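PDB 2BL8: enterocine A immunity protein from Enterococcus faecium, which confers immunity to the pediocin-like bacteriocin enterocin A, and so probably protects the bacterium that makes this antimicrobial peptide. Local coordinates for residues A[14-19]-A[67-72]; A[53-58]-A[75-80]. All coordinates share one frame; numbering follows the deposited sequence.

Contact 1: A[14-19]-A[67-72]; sequences NDISIS and IRFTEY
Ile16 and Phe69 meet where the C-terminal end of helix 5-17 passes the chain leading into helix 71-84. Their CA atoms are 8.8 Å apart and those of Asp15 and Tyr72 9.2 Å, so side chains alone bridge the segments. Residues 67-70 run as an extended lead, and Thr70 ends it at the N-cap position: its short side chain caps a backbone N in the first turn of helix 71-84, the hydroxyl accepting from an N-H that has no helical partner.

On the inner side, CD1 of Ile16 approaches CE1 of Phe69 obliquely, at 4.3 Å. Both are buried, and Ile16 also rests on Ile27 and Leu28 of helix 25-38, a place suited to a branched aliphatic chain. Phe69 in turn leans on Ile77.

Nearer the surface, Asp15 meets Tyr72. With CG anti to the backbone N (chi1 -165°), the carboxylate is carried toward the tyrosine, and OD1 lies at the ring edge in its plane, 3.8 Å from CE2. Carboxylate and ring planes stand 82° apart. An aromatic edge carries slightly positive hydrogens, a favourable place for a carboxylate oxygen. OD2 accepts a hydrogen bond from NE2 of Gln73, whose OE1 accepts one from the backbone N of Thr70; with the cap by Thr70 this makes a capping box, and one glutamine amide ties the aspartate to the helix start.

The chemistry thus divides by depth: dispersion between Ile16 and Phe69 inside, and outside an anionic group held by a hydrogen bond from Gln73, its charge probably eased by that bond and, weakly, by the ring edge.

Contact 2: A[53-58]-A[75-80]; sequences RLVNYL and ELIRNL
Leu54 and Leu80, Val55 and Ile77, and Leu58 and Ile77 make up the contact between helices 48-64 and 71-84, and all five residues are buried. The interaction is purely apolar. Leu54 and Leu80 meet methyl to methyl, CD2 against CD2 at 3.6 Å, their side chains crossing at about a right angle. In both, CG lies anti to the backbone N (chi1 170° in Leu54), which sends the branched end out from the helix toward its partner.

Ile77 uses its two branches separately. Its CG2 touches CG1 of Val55 at 4.1 Å, while the longer arm places CD1 4.0 Å from CD1 of Leu58. With chi1 at -63° CG1 lies anti to the carbonyl carbon and CG2 anti to the backbone N, and this rotamer turns the short branch to Val55 and the longer one to Leu58. A beta-branched residue suits this place, having a methyl close to the backbone as well as a longer reach.

The segments belong to an antiparallel four-helix bundle, formed by helices 5-17, 25-38, 48-64 and 71-84; here the N-to-C directions make 151° and the axes of the two short segments approach to 10.6 Å. Val55 and Ile77 mark the nearest backbone point, their CA atoms 7.0 Å apart, and the smaller valine fits there.

Further apolar packing comes from the other two helices: Leu54 lies on Val30 and Leu58 on Ile27 of helix 25-38, whereas Ile77 reaches Leu12 and Leu80 reaches Ile8 of helix 5-17. Val55 also touches Tyr97, in a loop of the C-terminal part of the chain.

Overall arrangement
Both contacts use helix 71-84, contact 1 at its first turn and the residues just before it, contact 2 further along, and their centres lie 13 Å apart. Contact 2 sits near the middle of the molecule, its centre about 2 Å from the centre of the chain, and is wholly buried and apolar; the centre of contact 1 lies about 12 Å from it, and that contact, only partly buried, adds a carboxylate and a tyrosine to its one hydrophobic pair. The facing element is helix 48-64 in contact 2 and helix 5-17 in contact 1. Phe69 joins the two: its CE2 lies 3.8 Å from CD1 of Ile77, carrying the apolar interior outward to contact 1.

Contact 1: A[14-19]-A[67-72]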
loop_
_atom_site.group_PDB
_atom_site.type_symbol
_atom_site.label_atom_id
_atom_site.label_comp_id
_atom_site.label_asym_id
_atom_site.label_seq_id
_atom_site.Cartn_x
_atom_site.Cartn_y
_atom_site.Cartn_z
ATOM N N ASN A 14 7.213 8.583 -4.015
ATOM C CA ASN A 14 8.437 9.126 -4.591
ATOM C C ASN A 14 9.222 8.114 -5.404
ATOM O O ASN A 14 9.752 8.444 -6.464
ATOM C CB ASN A 14 9.326 9.707 -3.487
ATOM C CG ASN A 14 8.867 11.079 -3.038
ATOM O OD1 ASN A 14 7.747 11.500 -3.331
ATOM N ND2 ASN A 14 9.731 11.786 -2.319
ATOM N N ASP A 15 9.297 6.878 -4.923
ATOM C CA ASP A 15 10.044 5.855 -5.646
ATOM C C ASP A 15 9.409 5.558 -7.002
ATOM O O ASP A 15 10.104 5.396 -8.004
ATOM C CB ASP A 15 10.122 4.563 -4.832
ATOM C CG ASP A 15 11.181 3.619 -5.359
ATOM O OD1 ASP A 15 12.377 3.930 -5.190
ATOM O OD2 ASP A 15 10.823 2.581 -5.955
ATOM N N ILE A 16 8.084 5.484 -7.025
ATOM C CA ILE A 16 7.354 5.204 -8.256
ATOM C C ILE A 16 7.358 6.411 -9.190
ATOM O O ILE A 16 7.542 6.271 -10.404
ATOM C CB ILE A 16 5.882 4.814 -7.951
ATOM C CG1 ILE A 16 5.835 3.436 -7.285
ATOM C CG2 ILE A 16 5.060 4.804 -9.241
ATOM C CD1 ILE A 16 4.448 3.029 -6.806
ATOM N N SER A 17 7.167 7.596 -8.616
ATOM C CA SER A 17 7.113 8.829 -9.391
ATOM C C SER A 17 8.374 9.111 -10.197
ATOM O O SER A 17 8.299 9.662 -11.297
ATOM C CB SER A 17 6.827 10.017 -8.469
ATOM O OG SER A 17 7.904 10.233 -7.580
ATOM N N ILE A 18 9.529 8.745 -9.652
ATOM C CA ILE A 18 10.802 8.972 -10.333
ATOM C C ILE A 18 10.837 8.262 -11.679
ATOM O O ILE A 18 11.480 8.728 -12.622
ATOM C CB ILE A 18 11.988 8.496 -9.468
ATOM C CG1 ILE A 18 12.123 9.406 -8.244
ATOM C CG2 ILE A 18 13.278 8.510 -10.284
ATOM C CD1 ILE A 18 13.247 9.027 -7.304
ATOM N N SER A 19 10.143 7.132 -11.762
ATOM C CA SER A 19 10.075 6.363 -12.996
ATOM C C SER A 19 8.863 6.846 -13.777
ATOM O O SER A 19 7.892 6.110 -13.954
ATOM C CB SER A 19 9.937 4.868 -12.690
ATOM O OG SER A 19 11.085 4.383 -12.015
ATOM N N ILE A 67 1.122 -4.930 -13.951
ATOM C CA ILE A 67 2.239 -4.135 -13.443
ATOM C C ILE A 67 3.053 -4.939 -12.436
ATOM O O ILE A 67 2.496 -5.717 -11.663
ATOM C CB ILE A 67 1.736 -2.874 -12.707
ATOM C CG1 ILE A 67 1.066 -1.917 -13.689
ATOM C CG2 ILE A 67 2.889 -2.201 -11.983
ATOM C CD1 ILE A 67 0.448 -0.705 -13.019
ATOM N N ARG A 68 4.367 -4.739 -12.437
ATOM C CA ARG A 68 5.244 -5.443 -11.507
ATOM C C ARG A 68 6.019 -4.449 -10.651
ATOM O O ARG A 68 6.851 -3.699 -11.159
ATOM C CB ARG A 68 6.243 -6.331 -12.257
ATOM C CG ARG A 68 5.626 -7.442 -13.088
ATOM C CD ARG A 68 4.750 -8.364 -12.251
ATOM N NE ARG A 68 5.462 -8.948 -11.118
ATOM C CZ ARG A 68 4.929 -9.844 -10.293
ATOM N NH1 ARG A 68 3.684 -10.257 -10.481
ATOM N NH2 ARG A 68 5.636 -10.326 -9.280
ATOM N N PHE A 69 5.734 -4.438 -9.354
ATOM C CA PHE A 69 6.435 -3.552 -8.433
ATOM C C PHE A 69 7.845 -4.099 -8.252
ATOM O O PHE A 69 8.073 -5.299 -8.400
ATOM C CB PHE A 69 5.745 -3.540 -7.068
ATOM C CG PHE A 69 4.380 -2.919 -7.078
ATOM C CD1 PHE A 69 4.222 -1.570 -7.356
ATOM C CD2 PHE A 69 3.252 -3.685 -6.798
ATOM C CE1 PHE A 69 2.960 -0.984 -7.353
ATOM C CE2 PHE A 69 1.984 -3.112 -6.793
ATOM C CZ PHE A 69 1.837 -1.759 -7.071
ATOM N N THR A 70 8.794 -3.226 -7.937
ATOM C CA THR A 70 10.161 -3.684 -7.718
ATOM C C THR A 70 10.184 -4.378 -6.362
ATOM O O THR A 70 9.263 -4.214 -5.560
ATOM C CB THR A 70 11.162 -2.509 -7.693
ATOM O OG1 THR A 70 10.855 -1.632 -6.603
ATOM C CG2 THR A 70 11.094 -1.729 -8.996
ATOM N N GLU A 71 11.230 -5.157 -6.107
ATOM C CA GLU A 71 11.357 -5.866 -4.837
ATOM C C GLU A 71 11.250 -4.883 -3.667
ATOM O O GLU A 71 10.593 -5.163 -2.664
ATOM C CB GLU A 71 12.704 -6.591 -4.781
ATOM C CG GLU A 71 12.906 -7.472 -3.563
ATOM C CD GLU A 71 12.858 -8.950 -3.900
ATOM O OE1 GLU A 71 13.581 -9.366 -4.829
ATOM O OE2 GLU A 71 12.105 -9.695 -3.235
ATOM N N TYR A 72 11.892 -3.729 -3.809
ATOM C CA TYR A 72 11.872 -2.706 -2.771
ATOM C C TYR A 72 10.469 -2.128 -2.572
ATOM O O TYR A 72 10.029 -1.932 -1.438
ATOM C CB TYR A 72 12.862 -1.594 -3.131
ATOM C CG TYR A 72 12.797 -0.380 -2.231
ATOM C CD1 TYR A 72 12.942 -0.500 -0.847
ATOM C CD2 TYR A 72 12.587 0.890 -2.765
ATOM C CE1 TYR A 72 12.873 0.619 -0.019
ATOM C CE2 TYR A 72 12.519 2.012 -1.946
ATOM C CZ TYR A 72 12.662 1.871 -0.580
ATOM O OH TYR A 72 12.585 2.984 0.221
#

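Contact 2: A[53-58]-A[75-80]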
loop_
_atom_site.group_PDB
_atom_site.type_symbol
_atom_site.label_atom_id
_atom_site.label_comp_id
_atom_site.label_asym_id
_atom_site.label_seq_id
_atom_site.Cartn_x
_atom_site.Cartn_y
_atom_site.Cartn_z
ATOM N N ARG A 53 -7.479 -0.641 2.455
ATOM C CA ARG A 53 -8.147 -0.362 1.192
ATOM C C ARG A 53 -7.090 -0.036 0.140
ATOM O O ARG A 53 -7.212 -0.420 -1.026
ATOM C CB ARG A 53 -9.107 0.825 1.340
ATOM C CG ARG A 53 -10.329 0.531 2.194
ATOM C CD ARG A 53 -11.227 1.760 2.362
ATOM N NE ARG A 53 -11.663 2.329 1.088
ATOM C CZ ARG A 53 -10.973 3.225 0.386
ATOM N NH1 ARG A 53 -9.803 3.669 0.829
ATOM N NH2 ARG A 53 -11.454 3.680 -0.763
ATOM N N LEU A 54 -6.052 0.674 0.563
ATOM C CA LEU A 54 -4.976 1.057 -0.339
ATOM C C LEU A 54 -4.217 -0.165 -0.829
ATOM O O LEU A 54 -3.942 -0.294 -2.024
ATOM C CB LEU A 54 -4.008 2.016 0.360
ATOM C CG LEU A 54 -2.713 2.302 -0.409
ATOM C CD1 LEU A 54 -3.028 2.907 -1.773
ATOM C CD2 LEU A 54 -1.840 3.239 0.401
ATOM N N VAL A 55 -3.884 -1.069 0.086
ATOM C CA VAL A 55 -3.145 -2.270 -0.297
ATOM C C VAL A 55 -3.983 -3.138 -1.236
ATOM O O VAL A 55 -3.470 -3.665 -2.228
ATOM C CB VAL A 55 -2.709 -3.075 0.941
ATOM C CG1 VAL A 55 -1.999 -4.351 0.506
ATOM C CG2 VAL A 55 -1.769 -2.231 1.797
ATOM N N ASN A 56 -5.272 -3.280 -0.936
ATOM C CA ASN A 56 -6.173 -4.054 -1.800
ATOM C C ASN A 56 -6.074 -3.492 -3.222
ATOM O O ASN A 56 -5.942 -4.231 -4.201
ATOM C CB ASN A 56 -7.632 -3.892 -1.365
ATOM C CG ASN A 56 -7.994 -4.684 -0.125
ATOM O OD1 ASN A 56 -9.079 -4.490 0.428
ATOM N ND2 ASN A 56 -7.114 -5.576 0.311
ATOM N N TYR A 57 -6.175 -2.170 -3.324
ATOM C CA TYR A 57 -6.115 -1.483 -4.609
ATOM C C TYR A 57 -4.793 -1.709 -5.346
ATOM O O TYR A 57 -4.777 -1.982 -6.548
ATOM C CB TYR A 57 -6.327 0.021 -4.402
ATOM C CG TYR A 57 -6.045 0.849 -5.634
ATOM C CD1 TYR A 57 -6.980 0.951 -6.664
ATOM C CD2 TYR A 57 -4.820 1.493 -5.789
ATOM C CE1 TYR A 57 -6.695 1.678 -7.823
ATOM C CE2 TYR A 57 -4.526 2.214 -6.936
ATOM C CZ TYR A 57 -5.464 2.303 -7.948
ATOM O OH TYR A 57 -5.157 3.017 -9.086
ATOM N N LEU A 58 -3.683 -1.599 -4.625
ATOM C CA LEU A 58 -2.377 -1.767 -5.249
ATOM C C LEU A 58 -2.218 -3.132 -5.913
ATOM O O LEU A 58 -1.774 -3.219 -7.060
ATOM C CB LEU A 58 -1.262 -1.539 -4.217
ATOM C CG LEU A 58 -1.160 -0.090 -3.711
ATOM C CD1 LEU A 58 -0.112 0.013 -2.610
ATOM C CD2 LEU A 58 -0.802 0.835 -4.866
ATOM N N GLU A 75 8.381 -4.458 -0.707
ATOM C CA GLU A 75 8.759 -4.419 0.694
ATOM C C GLU A 75 8.097 -3.236 1.398
ATOM O O GLU A 75 7.653 -3.358 2.541
ATOM C CB GLU A 75 10.286 -4.369 0.806
ATOM C CG GLU A 75 10.909 -5.724 0.465
ATOM C CD GLU A 75 12.330 -5.641 -0.047
ATOM O OE1 GLU A 75 12.978 -4.586 0.109
ATOM O OE2 GLU A 75 12.802 -6.655 -0.608
ATOM N N LEU A 76 8.015 -2.097 0.718
ATOM C CA LEU A 76 7.355 -0.939 1.305
ATOM C C LEU A 76 5.867 -1.243 1.489
ATOM O O LEU A 76 5.285 -0.910 2.518
ATOM C CB LEU A 76 7.519 0.293 0.416
ATOM C CG LEU A 76 8.933 0.874 0.353
ATOM C CD1 LEU A 76 8.962 2.028 -0.644
ATOM C CD2 LEU A 76 9.362 1.334 1.741
ATOM N N ILE A 77 5.249 -1.882 0.500
ATOM C CA ILE A 77 3.826 -2.199 0.616
ATOM C C ILE A 77 3.607 -3.150 1.792
ATOM O O ILE A 77 2.634 -3.022 2.531
ATOM C CB ILE A 77 3.276 -2.813 -0.694
ATOM C CG1 ILE A 77 3.393 -1.788 -1.830
ATOM C CG2 ILE A 77 1.811 -3.193 -0.515
ATOM C CD1 ILE A 77 3.066 -2.349 -3.209
ATOM N N ARG A 78 4.526 -4.093 1.970
ATOM C CA ARG A 78 4.441 -5.048 3.077
ATOM C C ARG A 78 4.507 -4.317 4.416
ATOM O O ARG A 78 3.726 -4.594 5.329
ATOM C CB ARG A 78 5.597 -6.048 2.987
ATOM C CG ARG A 78 5.669 -7.048 4.127
ATOM C CD ARG A 78 6.908 -7.925 3.995
ATOM N NE ARG A 78 8.136 -7.168 4.223
ATOM C CZ ARG A 78 9.352 -7.586 3.878
ATOM N NH1 ARG A 78 9.508 -8.760 3.279
ATOM N NH2 ARG A 78 10.413 -6.833 4.135
ATOM N N ASN A 79 5.445 -3.381 4.529
ATOM C CA ASN A 79 5.610 -2.619 5.756
ATOM C C ASN A 79 4.384 -1.758 6.049
ATOM O O ASN A 79 3.990 -1.612 7.209
ATOM C CB ASN A 79 6.876 -1.759 5.671
ATOM C CG ASN A 79 8.147 -2.595 5.674
ATOM O OD1 ASN A 79 9.251 -2.073 5.521
ATOM N ND2 ASN A 79 7.993 -3.904 5.859
ATOM N N LEU A 80 3.768 -1.208 5.005
ATOM C CA LEU A 80 2.578 -0.382 5.191
ATOM C C LEU A 80 1.453 -1.211 5.815
ATOM O O LEU A 80 0.796 -0.778 6.760
ATOM C CB LEU A 80 2.120 0.214 3.855
ATOM C CG LEU A 80 0.975 1.230 3.953
ATOM C CD1 LEU A 80 1.392 2.404 4.827
ATOM C CD2 LEU A 80 0.597 1.709 2.561
#